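Glycosyl hydrolase, family 31/fibronectin type III domain protein (Clostridium perfringens, PDB 4LKS) binds galactose through a family 32 carbohydrate-binding module, probably helping to hold its family 31 glycoside hydrolase on galactose-bearing glycans. Local coordinates at residues K40-A43 against N49-W52; Y81-R84 against G90-T93; R126-I131 against A159-F164. One frame throughout, in Å; residues are numbered along the deposited sequence.

Contact 1. Residues K40-A43 against N49-W52; sequences KENA and NTIW. With CA (calcium ion), chain C.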
ATOM      1  N   LYS A  40      -7.559   8.422   1.925  1.00 10.03           N
ATOM      2  CA  LYS A  40      -6.512   7.896   1.059  1.00 10.38           C
ATOM      3  C   LYS A  40      -5.175   8.637   1.213  1.00 10.52           C
ATOM      4  O   LYS A  40      -4.102   8.016   1.150  1.00 10.58           O
ATOM      5  CB  LYS A  40      -6.987   7.894  -0.401  1.00  9.10           C
ATOM      6  CG  LYS A  40      -7.285   9.261  -0.993  1.00 11.08           C
ATOM      7  CD  LYS A  40      -8.021   9.109  -2.330  1.00 11.82           C
ATOM      8  CE  LYS A  40      -8.078  10.419  -3.095  1.00 14.94           C
ATOM      9  NZ  LYS A  40      -8.933  11.450  -2.420  1.00 18.49           N
ATOM     10  N   GLU A  41      -5.222   9.944   1.457  1.00 10.03           N
ATOM     11  CA  GLU A  41      -3.996  10.740   1.546  1.00 10.29           C
ATOM     12  C   GLU A  41      -3.125  10.286   2.723  1.00  8.59           C
ATOM     13  O   GLU A  41      -1.879  10.419   2.700  1.00 11.13           O
ATOM     14  CB  GLU A  41      -4.348  12.229   1.687  1.00 10.53           C
ATOM     15  CG  GLU A  41      -5.002  12.869   0.448  1.00 14.20           C
ATOM     16  CD  GLU A  41      -6.500  12.585   0.289  1.00 16.24           C
ATOM     17  OE1 GLU A  41      -7.155  12.086   1.233  1.00 13.08           O
ATOM     18  OE2 GLU A  41      -7.033  12.884  -0.806  1.00 15.99           O
ATOM     19  N   ASN A  42      -3.777   9.712   3.733  1.00 10.20           N
ATOM     20  CA  ASN A  42      -3.078   9.223   4.912  1.00  9.29           C
ATOM     21  C   ASN A  42      -2.122   8.084   4.587  1.00  9.04           C
ATOM     22  O   ASN A  42      -1.246   7.749   5.398  1.00 10.58           O
ATOM     23  CB  ASN A  42      -4.081   8.747   5.967  1.00  9.99           C
ATOM     24  CG  ASN A  42      -4.877   9.881   6.589  1.00 10.41           C
ATOM     25  OD1 ASN A  42      -4.686  11.058   6.259  1.00 13.66           O
ATOM     26  ND2 ASN A  42      -5.778   9.526   7.496  1.00 13.06           N
ATOM     27  N   ALA A  43      -2.281   7.466   3.418  1.00  8.54           N
ATOM     28  CA  ALA A  43      -1.406   6.351   3.086  1.00  9.11           C
ATOM     29  C   ALA A  43      -0.037   6.830   2.648  1.00 11.27           C
ATOM     30  O   ALA A  43       0.909   6.032   2.613  1.00  9.85           O
ATOM     31  CB  ALA A  43      -2.021   5.494   1.987  1.00  9.58           C
ATOM     32  N   ASN A  49       1.174   7.220  12.114  1.00 10.12           N
ATOM     33  CA  ASN A  49      -0.013   7.243  12.969  1.00  9.87           C
ATOM     34  C   ASN A  49      -1.331   7.462  12.244  1.00 12.29           C
ATOM     35  O   ASN A  49      -2.400   7.360  12.846  1.00 14.74           O
ATOM     36  CB  ASN A  49       0.134   8.299  14.068  1.00 11.87           C
ATOM     37  CG  ASN A  49       1.112   7.874  15.128  1.00 13.46           C
ATOM     38  OD1 ASN A  49       1.153   6.700  15.494  1.00 15.58           O
ATOM     39  ND2 ASN A  49       1.934   8.813  15.601  1.00 14.24           N
ATOM     40  N   THR A  50      -1.256   7.781  10.961  1.00 11.11           N
ATOM     41  CA  THR A  50      -2.458   8.001  10.175  1.00 10.58           C
ATOM     42  C   THR A  50      -2.602   6.849   9.191  1.00 11.61           C
ATOM     43  O   THR A  50      -1.608   6.287   8.731  1.00 12.44           O
ATOM     44  CB  THR A  50      -2.390   9.319   9.395  1.00 10.55           C
ATOM     45  OG1 THR A  50      -1.273   9.275   8.505  1.00 11.35           O
ATOM     46  CG2 THR A  50      -2.228  10.516  10.352  1.00 12.06           C
ATOM     47  N   ILE A  51      -3.836   6.493   8.861  1.00  9.99           N
ATOM     48  CA  ILE A  51      -4.055   5.396   7.927  1.00 11.29           C
ATOM     49  C   ILE A  51      -5.112   5.708   6.896  1.00 10.27           C
ATOM     50  O   ILE A  51      -6.029   6.495   7.145  1.00  9.98           O
ATOM     51  CB  ILE A  51      -4.484   4.093   8.633  1.00 10.52           C
ATOM     52  CG1 ILE A  51      -5.844   4.261   9.317  1.00 10.70           C
ATOM     53  CG2 ILE A  51      -3.419   3.633   9.626  1.00 12.97           C
ATOM     54  CD1 ILE A  51      -6.392   2.968   9.895  1.00 13.65           C
ATOM     55  N   TRP A  52      -4.964   5.105   5.723  1.00  9.55           N
ATOM     56  CA  TRP A  52      -6.105   4.914   4.836  1.00  8.13           C
ATOM     57  C   TRP A  52      -6.789   3.629   5.277  1.00  8.73           C
ATOM     58  O   TRP A  52      -6.111   2.647   5.591  1.00  8.71           O
ATOM     59  CB  TRP A  52      -5.651   4.784   3.379  1.00  9.73           C
ATOM     60  CG  TRP A  52      -6.729   4.213   2.497  1.00  9.34           C
ATOM     61  CD1 TRP A  52      -7.967   4.742   2.274  1.00 10.35           C
ATOM     62  CD2 TRP A  52      -6.668   3.000   1.732  1.00  9.14           C
ATOM     63  NE1 TRP A  52      -8.684   3.936   1.424  1.00 10.56           N
ATOM     64  CE2 TRP A  52      -7.910   2.863   1.070  1.00 10.15           C
ATOM     65  CE3 TRP A  52      -5.687   2.020   1.537  1.00  9.28           C
ATOM     66  CZ2 TRP A  52      -8.198   1.781   0.226  1.00  9.69           C
ATOM     67  CZ3 TRP A  52      -5.973   0.941   0.689  1.00 11.56           C
ATOM     68  CH2 TRP A  52      -7.218   0.836   0.049  1.00 11.43           C
TER
HETATM   69 CA    CA C 201       0.049   7.623   7.262  0.63  9.62          CA
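Asn42 and Thr50 cross at about a right angle beside a calcium ion, with Asn42 CG 3.8 Å from Thr50 CB. Their oxygens show how one ion can gather a loop that has little regular structure. Asn42 gives the metal its backbone O, at 2.3 Å, while Thr50 gives both its backbone O, at 2.6 Å, and its hydroxyl OG1, at 2.5 Å. The hydroxyl can chelate because chi1 of 60° sets OG1 between the backbone N and the carbonyl carbon, where it reaches the same ion as the residue's own carbonyl. Asp45, Asp47 and Ala160 complete the site. The side-chain amide of Asn42 does separate work: ND2 donates to Ile51 O at 3.1 Å, with the acceptor close to the amide plane but the donor well above the plane of the carbonyl. CB of Asn42 also lies against that peptide, so the side chain covers the extended backbone leading from Thr50 to Trp52.

At the other end the contact turns apolar. Trp52 extends CG anti to its backbone N (chi1 164°), which brings the indole alongside the start of the 3-10 segment, and CD1 comes obliquely to 3.7 Å from Lys40 CA. Ala43 CB meets Trp52 CB at 4.0 Å. The aliphatic chain of Lys40 leads away from the indole, and NZ ends in a salt bridge to Glu41 OE2. Trp52 NE1 is satisfied by Ser33 O. Around this loop, Trp52, Lys40 and Ala43 pack on Ile66 of strand 64-70, and Trp52 and Lys40 also touch Ala31 of strand 26-31. Backbone bonds from Trp52 to Ala159 and from Ala43 to Leu162 dock both segments on strand 158-166.

Contact 2. Residues Y81-R84 against G90-T93; sequences YLPR and GHVT. With GAL (beta-D-galactopyranose), chain D.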
ATOM      1  N   TYR A  81       5.295  -1.554   2.461  1.00  7.81           N
ATOM      2  CA  TYR A  81       3.964  -1.440   3.032  1.00  7.14           C
ATOM      3  C   TYR A  81       4.089  -1.396   4.557  1.00  7.39           C
ATOM      4  O   TYR A  81       4.661  -2.302   5.155  1.00  9.27           O
ATOM      5  CB  TYR A  81       3.107  -2.636   2.593  1.00  8.19           C
ATOM      6  CG  TYR A  81       1.794  -2.770   3.339  1.00  7.79           C
ATOM      7  CD1 TYR A  81       0.685  -2.001   2.987  1.00  8.70           C
ATOM      8  CD2 TYR A  81       1.669  -3.649   4.410  1.00  9.18           C
ATOM      9  CE1 TYR A  81      -0.523  -2.124   3.669  1.00  8.72           C
ATOM     10  CE2 TYR A  81       0.460  -3.782   5.101  1.00  9.52           C
ATOM     11  CZ  TYR A  81      -0.623  -3.012   4.725  1.00  7.24           C
ATOM     12  OH  TYR A  81      -1.806  -3.141   5.409  1.00  8.88           O
ATOM     13  N   LEU A  82       3.570  -0.342   5.182  1.00  7.72           N
ATOM     14  CA  LEU A  82       3.560  -0.241   6.643  1.00 10.36           C
ATOM     15  C   LEU A  82       2.148  -0.481   7.140  1.00  7.82           C
ATOM     16  O   LEU A  82       1.239   0.295   6.842  1.00  9.80           O
ATOM     17  CB  LEU A  82       4.061   1.130   7.114  1.00  8.88           C
ATOM     18  CG  LEU A  82       4.083   1.320   8.639  1.00  9.61           C
ATOM     19  CD1 LEU A  82       5.126   0.412   9.273  1.00 12.79           C
ATOM     20  CD2 LEU A  82       4.341   2.785   9.005  1.00 11.51           C
ATOM     21  N   PRO A  83       1.941  -1.588   7.861  1.00  9.80           N
ATOM     22  CA  PRO A  83       0.590  -1.820   8.377  1.00 10.98           C
ATOM     23  C   PRO A  83       0.250  -0.877   9.518  1.00 11.43           C
ATOM     24  O   PRO A  83       1.131  -0.284  10.156  1.00 12.26           O
ATOM     25  CB  PRO A  83       0.638  -3.269   8.889  1.00 13.30           C
ATOM     26  CG  PRO A  83       2.079  -3.557   9.109  1.00 16.91           C
ATOM     27  CD  PRO A  83       2.863  -2.694   8.158  1.00 12.26           C
ATOM     28  N   ARG A  84      -1.050  -0.736   9.732  1.00 11.41           N
ATOM     29  CA  ARG A  84      -1.619  -0.037  10.870  1.00 12.91           C
ATOM     30  C   ARG A  84      -0.914  -0.444  12.159  1.00 13.24           C
ATOM     31  O   ARG A  84      -0.698  -1.639  12.412  1.00 13.74           O
ATOM     32  CB  ARG A  84      -3.100  -0.392  10.936  1.00 13.38           C
ATOM     33  CG  ARG A  84      -3.890   0.331  11.987  1.00 14.70           C
ATOM     34  CD  ARG A  84      -5.337  -0.082  11.860  1.00 17.10           C
ATOM     35  NE  ARG A  84      -6.209   0.754  12.668  1.00 16.13           N
ATOM     36  CZ  ARG A  84      -7.530   0.735  12.585  1.00 18.22           C
ATOM     37  NH1 ARG A  84      -8.132  -0.092  11.738  1.00 17.05           N
ATOM     38  NH2 ARG A  84      -8.246   1.544  13.351  1.00 18.98           N
ATOM     39  N   GLY A  90      -7.439  -4.494   8.830  1.00 12.83           N
ATOM     40  CA  GLY A  90      -7.103  -4.101   7.478  1.00 11.31           C
ATOM     41  C   GLY A  90      -5.701  -4.478   7.046  1.00 12.15           C
ATOM     42  O   GLY A  90      -5.319  -4.130   5.940  1.00 11.59           O
ATOM     43  N   HIS A  91      -4.941  -5.176   7.893  1.00 11.91           N
ATOM     44  CA  HIS A  91      -3.601  -5.645   7.508  1.00 11.03           C
ATOM     45  C   HIS A  91      -3.657  -6.424   6.199  1.00 11.65           C
ATOM     46  O   HIS A  91      -4.390  -7.411   6.085  1.00 13.11           O
ATOM     47  CB  HIS A  91      -2.995  -6.533   8.592  1.00 10.40           C
ATOM     48  CG  HIS A  91      -2.397  -5.778   9.738  1.00 12.22           C
ATOM     49  ND1 HIS A  91      -1.493  -6.351  10.603  1.00 17.33           N
ATOM     50  CD2 HIS A  91      -2.552  -4.496  10.145  1.00 11.35           C
ATOM     51  CE1 HIS A  91      -1.114  -5.455  11.499  1.00 17.07           C
ATOM     52  NE2 HIS A  91      -1.744  -4.323  11.244  1.00 15.55           N
ATOM     53  N   VAL A  92      -2.893  -5.988   5.204  1.00  9.99           N
ATOM     54  CA  VAL A  92      -2.940  -6.613   3.883  1.00  8.89           C
ATOM     55  C   VAL A  92      -2.024  -7.834   3.839  1.00 12.48           C
ATOM     56  O   VAL A  92      -0.842  -7.753   4.195  1.00 10.77           O
ATOM     57  CB  VAL A  92      -2.530  -5.610   2.792  1.00  8.75           C
ATOM     58  CG1 VAL A  92      -2.432  -6.306   1.445  1.00 10.69           C
ATOM     59  CG2 VAL A  92      -3.538  -4.444   2.744  1.00  9.59           C
ATOM     60  N   THR A  93      -2.562  -8.977   3.412  1.00 11.03           N
ATOM     61  CA  THR A  93      -1.753 -10.199   3.356  1.00 10.12           C
ATOM     62  C   THR A  93      -1.503 -10.713   1.936  1.00 10.05           C
ATOM     63  O   THR A  93      -0.590 -11.507   1.719  1.00 11.28           O
ATOM     64  CB  THR A  93      -2.343 -11.341   4.230  1.00 12.13           C
ATOM     65  OG1 THR A  93      -3.490 -11.901   3.577  1.00 14.81           O
ATOM     66  CG2 THR A  93      -2.745 -10.817   5.602  1.00 11.56           C
TER
HETATM   67  C1  GAL D 202     -12.856  -0.709  14.294  1.00 39.53           C
HETATM   68  C2  GAL D 202     -11.683   0.155  13.790  1.00 29.99           C
HETATM   69  C3  GAL D 202     -11.989   0.720  12.411  1.00 25.64           C
HETATM   70  C4  GAL D 202     -12.306  -0.437  11.448  1.00 21.98           C
HETATM   71  C5  GAL D 202     -13.465  -1.235  12.008  1.00 23.07           C
HETATM   72  C6  GAL D 202     -13.802  -2.485  11.192  1.00 27.58           C
HETATM   73  O1  GAL D 202     -12.533  -1.330  15.509  1.00 43.90           O
HETATM   74  O2  GAL D 202     -11.408   1.264  14.653  1.00 29.57           O
HETATM   75  O3  GAL D 202     -10.860   1.423  11.899  1.00 20.30           O
HETATM   76  O4  GAL D 202     -11.173  -1.296  11.335  1.00 19.41           O
HETATM   77  O5  GAL D 202     -13.159  -1.724  13.337  1.00 26.40           O
HETATM   78  O6  GAL D 202     -14.937  -3.161  11.722  1.00 31.63           O
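Arg84 meets His91 through its backbone and galactose through its side chain. The guanidinium turns its edge to the sugar, with O3 near its plane and shared by both terminal nitrogens: NH2 lies 3.0 Å and NH1 3.1 Å from O3. NH1 also reaches O4, at 3.3 Å, while the bond from NH2 to O2 is weak. Such a fork would sense the placement of neighbouring sugar hydroxyls, and His53 and Asn89 add further bonds to the ligand. A fully extended chain, from CG anti to the backbone N (chi1 -175°) out to NE, carries the group to the sugar; Asn86 OD1 holds NE, and Asn89 O takes a bond from NH1.

The pocket lies on loops at one end of the beta-sandwich of this F5/8 type C domain, just beyond strand 73-82, as in many family 32 modules.

A second shell fixes the root of the arginine. His91 NE2 donates to Arg84 O at 3.1 Å, in the carbonyl plane and on a lone pair. Pro83 CB sits over one face of the same ring, 3.7 Å from its centroid, in a CH-pi contact displaced slightly toward the rim. ND1 is bonded to the backbone N of Leu123, an arrangement consistent with a neutral imidazole carrying its proton on NE2.

Farther in, the phenol of Tyr81 passes obliquely against Val92, with CZ 3.8 Å from CB. Its OH accepts the Val92 N-H at 3.1 Å and also bonds to Ser158 O, tying strands 73-82 and 92-93 to the start of strand 158-166.

Contact 3. Residues R126-I131 against A159-F164; sequences RGYNPI and AAELVF. With CA (calcium ion), chain C.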
ATOM      1  N   ARG A 126       5.431  -6.160  11.889  1.00 13.80           N
ATOM      2  CA  ARG A 126       4.564  -5.022  12.194  1.00 16.38           C
ATOM      3  C   ARG A 126       5.167  -3.710  11.718  1.00 13.01           C
ATOM      4  O   ARG A 126       4.540  -2.648  11.839  1.00 13.99           O
ATOM      5  CB  ARG A 126       4.267  -4.927  13.700  1.00 14.85           C
ATOM      6  CG  ARG A 126       3.471  -6.095  14.278  1.00 26.70           C
ATOM      7  CD  ARG A 126       2.083  -6.219  13.663  1.00 23.37           C
ATOM      8  NE  ARG A 126       1.230  -5.049  13.893  1.00 30.40           N
ATOM      9  CZ  ARG A 126       0.298  -4.968  14.841  1.00 36.50           C
ATOM     10  NH1 ARG A 126       0.096  -5.983  15.672  1.00 32.59           N
ATOM     11  NH2 ARG A 126      -0.432  -3.867  14.964  1.00 36.09           N
ATOM     12  N   GLY A 127       6.384  -3.775  11.189  1.00 13.37           N
ATOM     13  CA  GLY A 127       7.030  -2.597  10.631  1.00 13.31           C
ATOM     14  C   GLY A 127       6.944  -2.562   9.114  1.00 10.58           C
ATOM     15  O   GLY A 127       5.982  -3.054   8.528  1.00 11.45           O
ATOM     16  N   TYR A 128       7.944  -1.968   8.470  1.00 11.07           N
ATOM     17  CA  TYR A 128       7.915  -1.833   7.014  1.00  8.21           C
ATOM     18  C   TYR A 128       8.137  -3.176   6.338  1.00 11.16           C
ATOM     19  O   TYR A 128       9.146  -3.842   6.571  1.00 12.04           O
ATOM     20  CB  TYR A 128       8.948  -0.795   6.535  1.00 10.02           C
ATOM     21  CG  TYR A 128       8.656   0.598   7.055  1.00  9.46           C
ATOM     22  CD1 TYR A 128       7.765   1.432   6.406  1.00 10.14           C
ATOM     23  CD2 TYR A 128       9.263   1.066   8.216  1.00 11.58           C
ATOM     24  CE1 TYR A 128       7.483   2.706   6.888  1.00 11.01           C
ATOM     25  CE2 TYR A 128       8.998   2.330   8.704  1.00 14.05           C
ATOM     26  CZ  TYR A 128       8.110   3.147   8.037  1.00 13.19           C
ATOM     27  OH  TYR A 128       7.838   4.403   8.533  1.00 15.60           O
ATOM     28  N   ASN A 129       7.180  -3.570   5.504  1.00  9.21           N
ATOM     29  CA  ASN A 129       7.257  -4.814   4.742  1.00 10.23           C
ATOM     30  C   ASN A 129       7.703  -4.492   3.312  1.00  9.12           C
ATOM     31  O   ASN A 129       6.935  -3.928   2.539  1.00  9.34           O
ATOM     32  CB  ASN A 129       5.870  -5.487   4.686  1.00  7.84           C
ATOM     33  CG  ASN A 129       5.495  -6.228   5.965  1.00  8.24           C
ATOM     34  OD1 ASN A 129       5.382  -7.468   5.963  1.00 11.23           O
ATOM     35  ND2 ASN A 129       5.269  -5.488   7.050  1.00 10.52           N
ATOM     36  N   PRO A 130       8.950  -4.825   2.952  1.00  8.46           N
ATOM     37  CA  PRO A 130       9.423  -4.488   1.607  1.00  8.56           C
ATOM     38  C   PRO A 130       8.861  -5.397   0.521  1.00  9.95           C
ATOM     39  O   PRO A 130       8.682  -6.601   0.717  1.00 11.35           O
ATOM     40  CB  PRO A 130      10.945  -4.659   1.705  1.00  9.58           C
ATOM     41  CG  PRO A 130      11.138  -5.605   2.840  1.00 19.47           C
ATOM     42  CD  PRO A 130      10.041  -5.309   3.816  1.00 11.22           C
ATOM     43  N   ILE A 131       8.578  -4.788  -0.617  1.00  8.93           N
ATOM     44  CA  ILE A 131       8.076  -5.463  -1.813  1.00  9.25           C
ATOM     45  C   ILE A 131       8.919  -4.999  -2.995  1.00  8.92           C
ATOM     46  O   ILE A 131       8.825  -3.841  -3.406  1.00  9.13           O
ATOM     47  CB  ILE A 131       6.587  -5.109  -2.062  1.00  6.78           C
ATOM     48  CG1 ILE A 131       5.715  -5.571  -0.884  1.00  8.62           C
ATOM     49  CG2 ILE A 131       6.104  -5.726  -3.376  1.00 10.07           C
ATOM     50  CD1 ILE A 131       4.304  -5.031  -0.916  1.00  9.19           C
ATOM     51  N   ALA A 159      -3.702   0.934   5.456  1.00  9.40           N
ATOM     52  CA  ALA A 159      -2.276   1.125   5.240  1.00  8.02           C
ATOM     53  C   ALA A 159      -1.889   2.375   5.978  1.00  8.97           C
ATOM     54  O   ALA A 159      -2.533   3.410   5.800  1.00  9.49           O
ATOM     55  CB  ALA A 159      -1.981   1.289   3.764  1.00 10.73           C
ATOM     56  N   ALA A 160      -0.837   2.292   6.792  1.00 10.41           N
ATOM     57  CA  ALA A 160      -0.301   3.482   7.450  1.00  8.84           C
ATOM     58  C   ALA A 160       0.635   4.252   6.518  1.00  8.05           C
ATOM     59  O   ALA A 160       0.618   5.481   6.494  1.00  9.97           O
ATOM     60  CB  ALA A 160       0.413   3.108   8.728  1.00 11.00           C
ATOM     61  N   GLU A 161       1.475   3.527   5.773  1.00  8.89           N
ATOM     62  CA  GLU A 161       2.338   4.145   4.773  1.00  8.52           C
ATOM     63  C   GLU A 161       2.605   3.214   3.619  1.00  8.91           C
ATOM     64  O   GLU A 161       2.671   1.987   3.776  1.00  9.86           O
ATOM     65  CB  GLU A 161       3.704   4.509   5.360  1.00  9.72           C
ATOM     66  CG  GLU A 161       3.733   5.641   6.363  1.00 12.29           C
ATOM     67  CD  GLU A 161       5.159   6.111   6.593  1.00 15.37           C
ATOM     68  OE1 GLU A 161       5.742   5.792   7.656  1.00 15.20           O
ATOM     69  OE2 GLU A 161       5.717   6.770   5.683  1.00 17.63           O
ATOM     70  N   LEU A 162       2.789   3.836   2.462  1.00  8.90           N
ATOM     71  CA  LEU A 162       3.443   3.212   1.317  1.00  7.79           C
ATOM     72  C   LEU A 162       4.680   4.060   1.035  1.00 10.92           C
ATOM     73  O   LEU A 162       4.579   5.282   0.822  1.00 12.37           O
ATOM     74  CB  LEU A 162       2.517   3.198   0.105  1.00  9.42           C
ATOM     75  CG  LEU A 162       1.219   2.415   0.276  1.00  8.91           C
ATOM     76  CD1 LEU A 162       0.293   2.692  -0.901  1.00 14.87           C
ATOM     77  CD2 LEU A 162       1.479   0.910   0.380  1.00 11.25           C
ATOM     78  N   VAL A 163       5.844   3.426   1.052  1.00  9.37           N
ATOM     79  CA  VAL A 163       7.122   4.101   0.831  1.00  9.05           C
ATOM     80  C   VAL A 163       7.632   3.679  -0.543  1.00  7.74           C
ATOM     81  O   VAL A 163       7.607   2.497  -0.867  1.00  9.64           O
ATOM     82  CB  VAL A 163       8.152   3.711   1.920  1.00 10.05           C
ATOM     83  CG1 VAL A 163       9.477   4.452   1.703  1.00  9.38           C
ATOM     84  CG2 VAL A 163       7.584   3.972   3.335  1.00 12.32           C
ATOM     85  N   PHE A 164       8.090   4.631  -1.347  1.00  7.85           N
ATOM     86  CA  PHE A 164       8.500   4.359  -2.713  1.00  9.54           C
ATOM     87  C   PHE A 164       9.998   4.507  -2.883  1.00  9.03           C
ATOM     88  O   PHE A 164      10.611   5.407  -2.292  1.00 10.03           O
ATOM     89  CB  PHE A 164       7.791   5.336  -3.666  1.00  9.30           C
ATOM     90  CG  PHE A 164       6.341   5.024  -3.893  1.00  8.56           C
ATOM     91  CD1 PHE A 164       5.413   5.158  -2.868  1.00  9.72           C
ATOM     92  CD2 PHE A 164       5.900   4.606  -5.134  1.00 11.63           C
ATOM     93  CE1 PHE A 164       4.071   4.856  -3.081  1.00  8.50           C
ATOM     94  CE2 PHE A 164       4.554   4.306  -5.355  1.00 11.07           C
ATOM     95  CZ  PHE A 164       3.647   4.434  -4.327  1.00 11.84           C
TER
HETATM   96 CA    CA C 201       0.049   7.623   7.262  0.63  9.62          CA
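Strands 129-138 and 158-166 flank strand 73-82 in the four-stranded sheet of the beta-sandwich, and this contact bridges them across that middle strand. On one side is a classic beta bulge, in which Ala160 and Glu161 both face Leu82; on the other, Tyr128 stands just ahead of its strand. With CG anti to the carbonyl carbon (chi1 -63°), the ring of Tyr128 spans the gap to strand 158-166, and its OH donates to Glu161 OE1 at 2.7 Å. Ring and carboxylate stand 80° apart, nearly perpendicular. OE1 lies at the ring's edge, near its plane, whereas the hydroxyl meets OE1 from the syn side but 33° out of the carboxylate plane. Glu161 reaches this point on an extended chain. Two residues on, Val163 lays CG2 obliquely along the CD1-CE1 side of the ring, 3.8 Å from Tyr128 CE1.

The bulge also serves the calcium site: Ala160 O binds the metal at 2.4 Å, next to the residue that Tyr128 holds. On the backbone side of Tyr128, Asn129 ND2 bonds to Gly127 O and to Asn125 O, bracing the turn that leads into the strand. The phenol's hydrogen bond probably favours the charged form of the Glu161 carboxylate; the calcium ion, near but not bound to it, may do the same, although the side chain of Glu48, which packs on both Tyr128 and Glu161, lies close too.

Contact 2 is fully buried, whereas contacts 1 and 3 are only partly so, and their chemistry differs with their place. Contact 1 combines metal coordination with indole packing, contact 2 joins ring packing to hydrogen bonds to backbone atoms behind a sugar-binding arginine, and contact 3 rests mainly on one phenol-carboxylate bond. Contacts 1 and 3 share the calcium ion, contact 1 giving three of its oxygens and contact 3 one, and are linked by backbone bonds. Contacts 2 and 3 meet in one sheet, where Tyr81 O pairs with Asn129 N and Leu82 N with Glu161 O. Ile51 CD1 packs on Arg84 NE, bringing the calcium loop up to the galactose pocket.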